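Local coordinates for glutamate ABC superfamily ATP binding cassette transporter, binding protein (Enterococcus faecium DO, PDB 5EYF), which binds L-glutamate and probably delivers it to a membrane ABC transporter for uptake into the cell, at residues G20-T25 and I82-T87; D44-I49 and T60-V65; P72-G77 and G201-K206; F103-A108 and T173-L178. All blocks are in the same frame, centred on the assembly; numbering follows the deposited sequence.

Interaction 1 (G20-T25 and I82-T87); sequences GVKYDT and IIATMT. With GLU (glutamic acid), chain E.
K22 and T85 cross at about a right angle and bring their polar ends to one carboxylate oxygen of the bound glutamate: K22 NZ donates to GLU OE1 at 2.9 Å and T85 OG1 to the same GLU OE1 at 2.8 Å. The ligand's amino group is met by the same loop, with GLU N bonded to T85 O at 2.8 Å and also to T87 OG1. T87 N adds an almost straight bond to GLU O (2.9 Å, 174° at the hydrogen), and S67, R70 and R92 also bind the ligand. One shell out, a water accepts from K22 NZ and donates to T85 OG1, while T25 OG1 is its third partner. Bends at chi2 (-51°) and chi4 (74°) steer the lysine chain past the methyl of A84, with K22 CE 3.7 Å from A84 CB. Behind the pocket the chains pair as parallel strands, I83 N donating to G20 O at 2.9 Å; beyond that bond they part, and a second water links K22 N to I83 O. Strand 16-21 lies between strands 59-64 and 81-82 in the parallel sheet, while Y156 of helix 156-164 and R70 of helix 70-75 pack against K22.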
loop_
_atom_site.group_PDB
_atom_site.type_symbol
_atom_site.label_atom_id
_atom_site.label_comp_id
_atom_site.label_asym_id
_atom_site.label_seq_id
_atom_site.Cartn_x
_atom_site.Cartn_y
_atom_site.Cartn_z
ATOM N N GLY B 20 2.225 23.067 -0.456
ATOM C CA GLY B 20 3.634 22.763 -0.525
ATOM C C GLY B 20 3.913 21.530 -1.361
ATOM O O GLY B 20 3.427 20.435 -1.047
ATOM N N VAL B 21 4.683 21.684 -2.441
ATOM C CA VAL B 21 4.944 20.612 -3.397
ATOM C C VAL B 21 6.431 20.547 -3.675
ATOM O O VAL B 21 7.152 21.535 -3.516
ATOM C CB VAL B 21 4.168 20.814 -4.733
ATOM C CG1 VAL B 21 2.650 20.724 -4.527
ATOM C CG2 VAL B 21 4.553 22.162 -5.401
ATOM N N LYS B 22 6.886 19.367 -4.104
ATOM C CA LYS B 22 8.237 19.251 -4.619
ATOM C C LYS B 22 8.366 20.034 -5.916
ATOM O O LYS B 22 7.401 20.178 -6.681
ATOM C CB LYS B 22 8.607 17.783 -4.854
ATOM C CG LYS B 22 8.463 16.871 -3.614
ATOM C CD LYS B 22 9.175 17.436 -2.396
ATOM C CE LYS B 22 9.289 16.418 -1.244
ATOM N NZ LYS B 22 10.300 15.337 -1.446
ATOM N N TYR B 23 9.578 20.548 -6.161
ATOM C CA TYR B 23 9.904 21.168 -7.440
ATOM C C TYR B 23 10.873 20.332 -8.260
ATOM O O TYR B 23 11.206 20.718 -9.389
ATOM C CB TYR B 23 10.507 22.578 -7.255
ATOM C CG TYR B 23 9.507 23.710 -7.044
ATOM C CD1 TYR B 23 8.237 23.478 -6.530
ATOM C CD2 TYR B 23 9.845 25.018 -7.370
ATOM C CE1 TYR B 23 7.323 24.530 -6.332
ATOM C CE2 TYR B 23 8.943 26.064 -7.184
ATOM C CZ TYR B 23 7.695 25.823 -6.664
ATOM O OH TYR B 23 6.838 26.899 -6.496
ATOM N N ASP B 24 11.331 19.199 -7.729
ATOM C CA ASP B 24 12.414 18.439 -8.329
ATOM C C ASP B 24 12.039 16.984 -8.573
ATOM O O ASP B 24 12.924 16.162 -8.843
ATOM C CB ASP B 24 13.671 18.507 -7.445
ATOM C CG ASP B 24 13.561 17.610 -6.196
ATOM O OD1 ASP B 24 12.429 17.425 -5.649
ATOM O OD2 ASP B 24 14.620 17.097 -5.778
ATOM N N THR B 25 10.770 16.622 -8.465
ATOM C CA THR B 25 10.402 15.207 -8.497
ATOM C C THR B 25 9.541 14.957 -9.732
ATOM O O THR B 25 8.331 15.199 -9.705
ATOM C CB THR B 25 9.652 14.834 -7.218
ATOM O OG1 THR B 25 10.481 15.130 -6.075
ATOM C CG2 THR B 25 9.295 13.345 -7.229
ATOM N N ILE B 82 0.795 19.912 2.768
ATOM C CA ILE B 82 1.903 19.299 2.041
ATOM C C ILE B 82 1.348 18.217 1.136
ATOM O O ILE B 82 0.704 17.272 1.614
ATOM C CB ILE B 82 2.941 18.662 2.970
ATOM C CG1 ILE B 82 3.526 19.649 3.973
ATOM C CG2 ILE B 82 4.044 18.036 2.128
ATOM C CD1 ILE B 82 4.285 18.904 5.115
ATOM N N ILE B 83 1.580 18.334 -0.166
ATOM C CA ILE B 83 1.343 17.207 -1.066
ATOM C C ILE B 83 2.638 17.033 -1.857
ATOM O O ILE B 83 2.897 17.730 -2.843
ATOM C CB ILE B 83 0.084 17.370 -1.946
ATOM C CG1 ILE B 83 -0.228 16.046 -2.649
ATOM C CG2 ILE B 83 0.119 18.558 -2.921
ATOM C CD1 ILE B 83 -1.597 16.093 -3.345
ATOM N N ALA B 84 3.484 16.120 -1.398
ATOM C CA ALA B 84 4.880 16.116 -1.830
ATOM C C ALA B 84 5.471 14.748 -1.529
ATOM O O ALA B 84 6.321 14.625 -0.647
ATOM C CB ALA B 84 5.699 17.229 -1.124
ATOM N N THR B 85 4.978 13.717 -2.223
ATOM C CA THR B 85 5.440 12.316 -2.099
ATOM C C THR B 85 5.707 11.929 -0.645
ATOM O O THR B 85 6.734 11.334 -0.314
ATOM C CB THR B 85 6.689 12.052 -2.967
ATOM O OG1 THR B 85 7.810 12.865 -2.536
ATOM C CG2 THR B 85 6.388 12.363 -4.425
HETATM N N MSE B 86 4.761 12.249 0.229
HETATM C CA MSE B 86 4.998 12.121 1.671
HETATM C C MSE B 86 4.328 10.912 2.296
HETATM O O MSE B 86 3.106 10.837 2.342
HETATM C CB MSE B 86 4.503 13.362 2.394
HETATM C CG MSE B 86 4.981 13.406 3.853
HETATM SE SE MSE B 86 4.510 15.166 4.544
HETATM C CE MSE B 86 5.072 14.930 6.377
ATOM N N THR B 87 5.129 9.978 2.790
ATOM C CA THR B 87 4.570 8.770 3.376
ATOM C C THR B 87 3.953 9.051 4.740
ATOM O O THR B 87 4.511 9.804 5.564
ATOM C CB THR B 87 5.685 7.722 3.513
ATOM O OG1 THR B 87 6.206 7.456 2.210
ATOM C CG2 THR B 87 5.173 6.419 4.141
HETATM N N GLU E . 7.878 8.927 0.443
HETATM C CA GLU E . 9.132 8.926 1.213
HETATM C C GLU E . 9.023 9.865 2.406
HETATM O O GLU E . 7.997 10.528 2.607
HETATM C CB GLU E . 10.341 9.307 0.335
HETATM C CG GLU E . 10.130 10.529 -0.558
HETATM C CD GLU E . 10.128 11.863 0.183
HETATM O OE1 GLU E . 9.471 12.786 -0.310
HETATM O OE2 GLU E . 10.839 12.030 1.201
HETATM O OXT GLU E . 9.963 9.969 3.219
HETATM O O HOH W 1 4.896 17.348 -4.914
HETATM O O HOH W 2 10.007 13.682 -3.723
#

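Interaction 2 (D44-I49 and T60-V65)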
loop_
_atom_site.group_PDB
_atom_site.type_symbol
_atom_site.label_atom_id
_atom_site.label_comp_id
_atom_site.label_asym_id
_atom_site.label_seq_id
_atom_site.Cartn_x
_atom_site.Cartn_y
_atom_site.Cartn_z
ATOM N N ASP B 44 -1.493 18.039 -9.766
ATOM C CA ASP B 44 -2.843 17.898 -10.331
ATOM C C ASP B 44 -3.870 17.497 -9.278
ATOM O O ASP B 44 -5.030 17.940 -9.321
ATOM C CB ASP B 44 -2.838 16.888 -11.479
ATOM C CG ASP B 44 -2.264 17.477 -12.770
ATOM O OD1 ASP B 44 -1.936 18.694 -12.802
ATOM O OD2 ASP B 44 -2.148 16.725 -13.755
ATOM N N ILE B 45 -3.483 16.616 -8.362
ATOM C CA ILE B 45 -4.363 16.286 -7.244
ATOM C C ILE B 45 -4.676 17.542 -6.428
ATOM O O ILE B 45 -5.826 17.774 -6.027
ATOM C CB ILE B 45 -3.733 15.166 -6.381
ATOM C CG1 ILE B 45 -3.663 13.803 -7.158
ATOM C CG2 ILE B 45 -4.489 14.971 -5.095
ATOM C CD1 ILE B 45 -5.022 13.128 -7.353
ATOM N N ALA B 46 -3.651 18.362 -6.135
ATOM C CA ALA B 46 -3.871 19.608 -5.393
ATOM C C ALA B 46 -4.876 20.513 -6.094
ATOM O O ALA B 46 -5.767 21.084 -5.454
ATOM C CB ALA B 46 -2.546 20.347 -5.232
ATOM N N LYS B 47 -4.714 20.699 -7.405
ATOM C CA LYS B 47 -5.644 21.560 -8.142
ATOM C C LYS B 47 -7.063 21.007 -8.079
ATOM O O LYS B 47 -8.025 21.761 -7.870
ATOM C CB LYS B 47 -5.183 21.712 -9.591
ATOM C CG LYS B 47 -3.875 22.472 -9.737
ATOM C CD LYS B 47 -3.419 22.484 -11.165
ATOM C CE LYS B 47 -2.227 23.377 -11.332
ATOM N NZ LYS B 47 -1.940 23.633 -12.779
ATOM N N ALA B 48 -7.215 19.693 -8.257
ATOM C CA ALA B 48 -8.547 19.100 -8.234
ATOM C C ALA B 48 -9.193 19.231 -6.855
ATOM O O ALA B 48 -10.400 19.489 -6.746
ATOM C CB ALA B 48 -8.459 17.634 -8.660
ATOM N N ILE B 49 -8.410 19.064 -5.784
ATOM C CA ILE B 49 -8.962 19.204 -4.445
ATOM C C ILE B 49 -9.412 20.628 -4.217
ATOM O O ILE B 49 -10.488 20.873 -3.657
ATOM C CB ILE B 49 -7.916 18.792 -3.397
ATOM C CG1 ILE B 49 -7.719 17.283 -3.459
ATOM C CG2 ILE B 49 -8.356 19.227 -1.995
ATOM C CD1 ILE B 49 -6.551 16.813 -2.604
ATOM N N THR B 60 -5.261 28.129 -6.652
ATOM C CA THR B 60 -4.183 27.356 -6.067
ATOM C C THR B 60 -2.924 28.207 -6.055
ATOM O O THR B 60 -2.677 28.992 -6.976
ATOM C CB THR B 60 -3.947 26.073 -6.856
ATOM O OG1 THR B 60 -3.549 26.425 -8.186
ATOM C CG2 THR B 60 -5.243 25.239 -6.919
ATOM N N GLU B 61 -2.158 28.083 -4.985
ATOM C CA GLU B 61 -0.819 28.626 -4.920
ATOM C C GLU B 61 0.125 27.499 -4.543
ATOM O O GLU B 61 -0.189 26.689 -3.666
ATOM C CB GLU B 61 -0.711 29.770 -3.908
ATOM C CG GLU B 61 0.569 30.564 -4.065
ATOM C CD GLU B 61 0.659 31.228 -5.430
ATOM O OE1 GLU B 61 -0.407 31.428 -6.059
ATOM O OE2 GLU B 61 1.786 31.540 -5.878
ATOM N N PHE B 62 1.263 27.429 -5.227
ATOM C CA PHE B 62 2.271 26.422 -4.941
ATOM C C PHE B 62 3.529 27.061 -4.358
ATOM O O PHE B 62 3.965 28.137 -4.796
ATOM C CB PHE B 62 2.590 25.620 -6.201
ATOM C CG PHE B 62 1.438 24.756 -6.660
ATOM C CD1 PHE B 62 1.126 23.568 -5.978
ATOM C CD2 PHE B 62 0.664 25.113 -7.748
ATOM C CE1 PHE B 62 0.061 22.786 -6.366
ATOM C CE2 PHE B 62 -0.414 24.304 -8.145
ATOM C CZ PHE B 62 -0.716 23.149 -7.450
ATOM N N VAL B 63 4.069 26.395 -3.342
ATOM C CA VAL B 63 5.287 26.779 -2.639
ATOM C C VAL B 63 6.218 25.579 -2.640
ATOM O O VAL B 63 5.802 24.457 -2.308
ATOM C CB VAL B 63 4.994 27.232 -1.191
ATOM C CG1 VAL B 63 6.273 27.401 -0.380
ATOM C CG2 VAL B 63 4.153 28.499 -1.178
ATOM N N GLU B 64 7.474 25.796 -2.999
ATOM C CA GLU B 64 8.422 24.691 -2.995
ATOM C C GLU B 64 8.703 24.209 -1.572
ATOM O O GLU B 64 9.049 25.005 -0.688
ATOM C CB GLU B 64 9.737 25.096 -3.667
ATOM C CG GLU B 64 10.754 23.980 -3.486
ATOM C CD GLU B 64 12.015 24.107 -4.309
ATOM O OE1 GLU B 64 12.340 25.211 -4.775
ATOM O OE2 GLU B 64 12.701 23.069 -4.472
ATOM N N VAL B 65 8.607 22.889 -1.366
ATOM C CA VAL B 65 9.125 22.250 -0.164
ATOM C C VAL B 65 10.109 21.158 -0.572
ATOM O O VAL B 65 10.099 20.662 -1.704
ATOM C CB VAL B 65 8.005 21.632 0.706
ATOM C CG1 VAL B 65 6.939 22.668 1.016
ATOM C CG2 VAL B 65 7.405 20.388 0.021
#
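A46 and K47 on helix 44-49 lie over T60 and F62 on strand 60-64, the two segment axes coming within 9.2 Å and their directions 148° apart, so that the strand returns roughly antiparallel to the helix. This is the second half of a beta-alpha-beta crossover: strand 16-21 leads by way of a small antiparallel sheet into helix 41-54, and strand 59-64 then comes back parallel to strand 16-21 as its neighbour. The contact is small, 178 Å² in all, and rests on van der Waals packing. Its centre is the ring of F62, which presents its rim to the helix. A46 CB sits near the ring plane, 3.7 Å from F62 CE1, and at the far side of the same rim K47 CE is 3.8 Å from F62 CE2. The lysine chain, extended beyond CG, crosses the phenylalanine side chain at about a right angle, so its methylenes make this contact. T60 CG2 approaches K47 CA, but T60 is modelled in two conformers and that touch is less certain. W19 of strand 16-21 packs on A46 and I49, whereas I45, A48 and I49 carry the helix onto M222 of helix 209-225. A chi1 of -68° turns the F62 ring toward the helix, and K47 CG lies in its plane, 4.0 Å from F62 CZ.

Interaction 3 (P72-G77 and G201-K206); sequences PLLKNG and GIAINK
K75 and N205 meet with their side chains crossed at about a right angle, and the lysine reaches the amide by curling back at its end (chi3 63°, chi4 77°). K75 NZ donates to N205 OD1 at 3.1 Å, lying in the carbonyl plane with a C=O...N angle of 159°. The ammonium has a second acceptor in Q95 O, which together with the amide oxygen holds the curled chain. N205 OD1 also takes a weak bond from K206 N, and the asparagine amide lies against the helix backbone, N205 CG being 3.9 Å from K75 CA. L74, the residue before, approaches differently: its CD2 rests on the strand backbone, 3.6 Å from both A203 O and N205 N, and 4.0 Å from A203 CB. Helix 70-75 lies in the connection that carries the chain from strand 59-64 to strand 81-82, passing over the middle strand 16-21, and strand 198-205 bonds through A203 to I82 at the end of that sheet. L74 therefore packs where the returning strand joins the first lobe, with I82 and V96 also touching it. The helix ends in a Schellman motif, with G77 at positive phi and G77 N bonded to L74 O at 3.1 Å. Farther along, K206 leads its ammonium away to K93 O and to a salt bridge with D97.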
loop_
_atom_site.group_PDB
_atom_site.type_symbol
_atom_site.label_atom_id
_atom_site.label_comp_id
_atom_site.label_asym_id
_atom_site.label_seq_id
_atom_site.Cartn_x
_atom_site.Cartn_y
_atom_site.Cartn_z
ATOM N N PRO B 72 8.530 21.817 8.718
ATOM C CA PRO B 72 8.719 23.179 9.258
ATOM C C PRO B 72 7.874 24.245 8.575
ATOM O O PRO B 72 7.253 25.052 9.271
ATOM C CB PRO B 72 10.225 23.416 9.068
ATOM C CG PRO B 72 10.812 22.060 9.192
ATOM C CD PRO B 72 9.821 21.139 8.496
ATOM N N LEU B 73 7.761 24.218 7.241
ATOM C CA LEU B 73 6.945 25.195 6.527
ATOM C C LEU B 73 5.466 25.013 6.819
ATOM O O LEU B 73 4.731 25.995 6.974
ATOM C CB LEU B 73 7.200 25.080 5.029
ATOM C CG LEU B 73 8.555 25.643 4.619
ATOM C CD1 LEU B 73 8.882 25.228 3.189
ATOM C CD2 LEU B 73 8.493 27.149 4.741
ATOM N N LEU B 74 5.005 23.758 6.878
ATOM C CA LEU B 74 3.610 23.510 7.226
ATOM C C LEU B 74 3.291 24.004 8.633
ATOM O O LEU B 74 2.285 24.691 8.845
ATOM C CB LEU B 74 3.297 22.022 7.110
ATOM C CG LEU B 74 1.830 21.679 7.404
ATOM C CD1 LEU B 74 0.877 22.221 6.341
ATOM C CD2 LEU B 74 1.667 20.161 7.474
ATOM N N LYS B 75 4.116 23.636 9.619
ATOM C CA LYS B 75 3.769 23.969 10.992
ATOM C C LYS B 75 3.892 25.461 11.257
ATOM O O LYS B 75 3.238 25.980 12.166
ATOM C CB LYS B 75 4.635 23.145 11.955
ATOM C CG LYS B 75 4.387 21.628 11.792
ATOM C CD LYS B 75 4.917 20.818 12.977
ATOM C CE LYS B 75 4.215 21.169 14.283
ATOM N NZ LYS B 75 2.864 20.549 14.369
ATOM N N ASN B 76 4.660 26.163 10.441
ATOM C CA ASN B 76 4.792 27.605 10.574
ATOM C C ASN B 76 3.708 28.371 9.828
ATOM O O ASN B 76 3.658 29.599 9.935
ATOM C CB ASN B 76 6.159 28.035 10.066
ATOM C CG ASN B 76 6.511 29.413 10.520
ATOM O OD1 ASN B 76 6.581 29.666 11.719
ATOM N ND2 ASN B 76 6.708 30.324 9.574
ATOM N N GLY B 77 2.854 27.689 9.066
ATOM C CA GLY B 77 1.780 28.356 8.357
ATOM C C GLY B 77 2.136 28.914 6.995
ATOM O O GLY B 77 1.286 29.572 6.379
ATOM N N GLY B 201 0.187 10.504 1.867
ATOM C CA GLY B 201 -0.928 11.290 2.352
ATOM C C GLY B 201 -0.641 12.770 2.197
ATOM O O GLY B 201 0.498 13.189 1.965
ATOM N N ILE B 202 -1.710 13.560 2.284
ATOM C CA ILE B 202 -1.596 15.017 2.331
ATOM C C ILE B 202 -1.461 15.425 3.785
ATOM O O ILE B 202 -2.317 15.096 4.605
ATOM C CB ILE B 202 -2.815 15.685 1.677
ATOM C CG1 ILE B 202 -2.855 15.301 0.201
ATOM C CG2 ILE B 202 -2.809 17.244 1.886
ATOM C CD1 ILE B 202 -4.235 15.634 -0.459
ATOM N N ALA B 203 -0.390 16.162 4.116
ATOM C CA ALA B 203 -0.179 16.551 5.494
ATOM C C ALA B 203 -0.765 17.929 5.757
ATOM O O ALA B 203 -0.574 18.860 4.971
ATOM C CB ALA B 203 1.309 16.535 5.832
ATOM N N ILE B 204 -1.446 18.050 6.892
ATOM C CA ILE B 204 -2.093 19.275 7.333
ATOM C C ILE B 204 -1.674 19.532 8.781
ATOM O O ILE B 204 -1.482 18.591 9.562
ATOM C CB ILE B 204 -3.624 19.159 7.154
ATOM C CG1 ILE B 204 -3.947 19.002 5.649
ATOM C CG2 ILE B 204 -4.393 20.317 7.820
ATOM C CD1 ILE B 204 -5.386 18.735 5.330
ATOM N N ASN B 205 -1.443 20.796 9.132
ATOM C CA ASN B 205 -1.003 21.058 10.499
ATOM C C ASN B 205 -2.069 20.607 11.494
ATOM O O ASN B 205 -3.263 20.545 11.178
ATOM C CB ASN B 205 -0.710 22.552 10.696
ATOM C CG ASN B 205 0.143 22.831 11.910
ATOM O OD1 ASN B 205 0.788 21.927 12.451
ATOM N ND2 ASN B 205 0.150 24.077 12.355
ATOM N N LYS B 206 -1.624 20.293 12.706
ATOM C CA LYS B 206 -2.541 20.065 13.808
ATOM C C LYS B 206 -3.420 21.294 14.031
ATOM O O LYS B 206 -2.998 22.440 13.828
ATOM C CB LYS B 206 -1.752 19.742 15.082
ATOM C CG LYS B 206 -0.807 18.568 14.945
ATOM C CD LYS B 206 -1.568 17.251 14.930
ATOM C CE LYS B 206 -0.630 16.027 14.976
ATOM N NZ LYS B 206 -1.397 14.774 14.784
#

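Interaction 4 (F103-A108 and T173-L178); sequences FDAGQA and TDNAIL. With GLU (glutamic acid), chain E.
N175 and G106 are joined twice over, and one of the two bonds has unusual geometry: G106 N approaches N175 OD1 at 3.1 Å from above the amide plane, 60° out of it, with a C=O...N angle of only 110°. The partner bond is more regular, N175 N donating to G106 O at 2.8 Å. The torsion explains the first of these bonds: with chi1 at 56°, N175 CG lies between its own backbone N and carbonyl carbon, which carries OD1 to G106 N. N175 OD1 also receives a weak bond from A176 N, and N175 ND2 donates to a water that in turn donates to D104 O. Two residues along the strand from G106, A108 N donates to T173 O at 3.0 Å. Strand 103-112 and the end of strand 170-172 thus pair antiparallel, and the pairing continues past the corner at T173 to Q107 and D174, a non-hydrogen-bonded pair with Q107 CA and D174 CA 4.2 Å apart. Helix 175-182 then leans on the strand through apolar contacts: F103 CE2 lies 3.7 Å from A176 CB, and A108 CB 4.1 Å from L178 CD1. D174 occupies the N-cap position, yet its carboxylate makes no capping bond; D174 OD2 instead accepts from the ligand's GLU N at 2.6 Å and is also bonded to Y200 OH. A second-lobe carboxylate at the start of a helix, receiving the amino group of an amino acid held between two lobes, is characteristic of the type II periplasmic binding protein fold.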
loop_
_atom_site.group_PDB
_atom_site.type_symbol
_atom_site.label_atom_id
_atom_site.label_comp_id
_atom_site.label_asym_id
_atom_site.label_seq_id
_atom_site.Cartn_x
_atom_site.Cartn_y
_atom_site.Cartn_z
ATOM N N PHE B 103 -1.833 7.692 -2.922
ATOM C CA PHE B 103 -0.912 6.991 -3.810
ATOM C C PHE B 103 -0.220 5.906 -2.988
ATOM O O PHE B 103 0.149 6.147 -1.842
ATOM C CB PHE B 103 0.143 7.950 -4.418
ATOM C CG PHE B 103 0.969 7.327 -5.526
ATOM C CD1 PHE B 103 0.561 7.405 -6.850
ATOM C CD2 PHE B 103 2.144 6.622 -5.234
ATOM C CE1 PHE B 103 1.296 6.807 -7.872
ATOM C CE2 PHE B 103 2.902 6.046 -6.259
ATOM C CZ PHE B 103 2.475 6.128 -7.578
ATOM N N ASP B 104 0.009 4.748 -3.602
ATOM C CA ASP B 104 0.576 3.587 -2.926
ATOM C C ASP B 104 1.966 3.261 -3.491
ATOM O O ASP B 104 2.092 2.486 -4.435
ATOM C CB ASP B 104 -0.416 2.426 -3.118
ATOM C CG ASP B 104 -0.228 1.311 -2.138
ATOM O OD1 ASP B 104 0.649 1.440 -1.270
ATOM O OD2 ASP B 104 -1.001 0.313 -2.231
ATOM N N ALA B 105 3.007 3.869 -2.922
ATOM C CA ALA B 105 4.375 3.649 -3.388
ATOM C C ALA B 105 5.065 2.578 -2.540
ATOM O O ALA B 105 4.474 1.979 -1.638
ATOM C CB ALA B 105 5.163 4.973 -3.399
ATOM N N GLY B 106 6.343 2.343 -2.822
ATOM C CA GLY B 106 7.149 1.459 -1.992
ATOM C C GLY B 106 8.602 1.681 -2.306
ATOM O O GLY B 106 8.946 1.990 -3.441
ATOM N N GLN B 107 9.459 1.528 -1.303
ATOM C CA GLN B 107 10.873 1.811 -1.542
ATOM C C GLN B 107 11.506 0.761 -2.444
ATOM O O GLN B 107 11.191 -0.425 -2.360
ATOM C CB GLN B 107 11.626 1.909 -0.221
ATOM C CG GLN B 107 13.027 2.500 -0.401
ATOM C CD GLN B 107 13.638 2.910 0.915
ATOM O OE1 GLN B 107 12.923 3.159 1.868
ATOM N NE2 GLN B 107 14.964 2.942 0.983
ATOM N N ALA B 108 12.430 1.197 -3.297
ATOM C CA ALA B 108 13.023 0.319 -4.301
ATOM C C ALA B 108 14.461 0.732 -4.560
ATOM O O ALA B 108 14.969 1.693 -3.979
ATOM C CB ALA B 108 12.239 0.328 -5.626
ATOM N N THR B 173 14.998 5.200 -3.252
ATOM C CA THR B 173 13.918 6.076 -2.815
ATOM C C THR B 173 12.663 5.379 -3.324
ATOM O O THR B 173 12.719 4.177 -3.623
ATOM C CB THR B 173 14.061 7.537 -3.310
ATOM O OG1 THR B 173 12.948 8.323 -2.840
ATOM C CG2 THR B 173 14.105 7.647 -4.836
ATOM N N ASP B 174 11.536 6.071 -3.383
ATOM C CA ASP B 174 10.298 5.387 -3.717
ATOM C C ASP B 174 10.332 4.932 -5.170
ATOM O O ASP B 174 10.846 5.635 -6.043
ATOM C CB ASP B 174 9.096 6.302 -3.513
ATOM C CG ASP B 174 8.883 6.734 -2.063
ATOM O OD1 ASP B 174 9.479 6.112 -1.150
ATOM O OD2 ASP B 174 8.112 7.734 -1.849
ATOM N N ASN B 175 9.730 3.772 -5.434
ATOM C CA ASN B 175 9.702 3.239 -6.790
ATOM C C ASN B 175 9.183 4.246 -7.812
ATOM O O ASN B 175 9.790 4.414 -8.878
ATOM C CB ASN B 175 8.877 1.951 -6.846
ATOM C CG ASN B 175 7.435 2.094 -6.333
ATOM O OD1 ASN B 175 7.002 3.085 -5.717
ATOM N ND2 ASN B 175 6.687 1.060 -6.598
ATOM N N ALA B 176 8.096 4.957 -7.493
ATOM C CA ALA B 176 7.497 5.882 -8.459
ATOM C C ALA B 176 8.425 7.045 -8.763
ATOM O O ALA B 176 8.378 7.604 -9.867
ATOM C CB ALA B 176 6.165 6.432 -7.950
ATOM N N ILE B 177 9.243 7.435 -7.786
ATOM C CA ILE B 177 10.217 8.495 -8.000
ATOM C C ILE B 177 11.360 7.991 -8.861
ATOM O O ILE B 177 11.792 8.677 -9.797
ATOM C CB ILE B 177 10.717 9.032 -6.653
ATOM C CG1 ILE B 177 9.528 9.625 -5.870
ATOM C CG2 ILE B 177 11.855 10.051 -6.870
ATOM C CD1 ILE B 177 9.846 10.029 -4.446
ATOM N N LEU B 178 11.838 6.771 -8.582
ATOM C CA LEU B 178 12.915 6.187 -9.378
ATOM C C LEU B 178 12.480 5.990 -10.816
ATOM O O LEU B 178 13.294 6.123 -11.733
ATOM C CB LEU B 178 13.345 4.849 -8.789
ATOM C CG LEU B 178 14.104 4.949 -7.478
ATOM C CD1 LEU B 178 14.376 3.554 -6.939
ATOM C CD2 LEU B 178 15.386 5.714 -7.664
HETATM N N GLU E . 7.878 8.927 0.443
HETATM C CA GLU E . 9.132 8.926 1.213
HETATM C C GLU E . 9.023 9.865 2.406
HETATM O O GLU E . 7.997 10.528 2.607
HETATM C CB GLU E . 10.341 9.307 0.335
HETATM C CG GLU E . 10.130 10.529 -0.558
HETATM C CD GLU E . 10.128 11.863 0.183
HETATM O OE1 GLU E . 9.471 12.786 -0.310
HETATM O OE2 GLU E . 10.839 12.030 1.201
HETATM O OXT GLU E . 9.963 9.969 3.219
HETATM O O HOH W 3 3.697 1.341 -6.342
#

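How the interactions relate
From the N terminus, interaction 1 is the first to open, at residues 20-25, and it closes at 82-87. Interaction 2 begins and ends within that loop, fastening helix 41-54 to strand 59-64, the neighbour of strand 16-21; V21 bonds to V63 and V65. Interaction 3 opens at 72-77, before interaction 1 has closed, and closes only at 201-206, so the two cross; I82 N to A203 O joins them directly. Interaction 4 lies wholly inside the long loop of interaction 3 and follows interaction 1 in series. Interactions 1 and 4 meet the same glutamate from the two lobes, whereas strands 103-112 and 198-205, neighbours in one sheet, link interaction 4 to interaction 3.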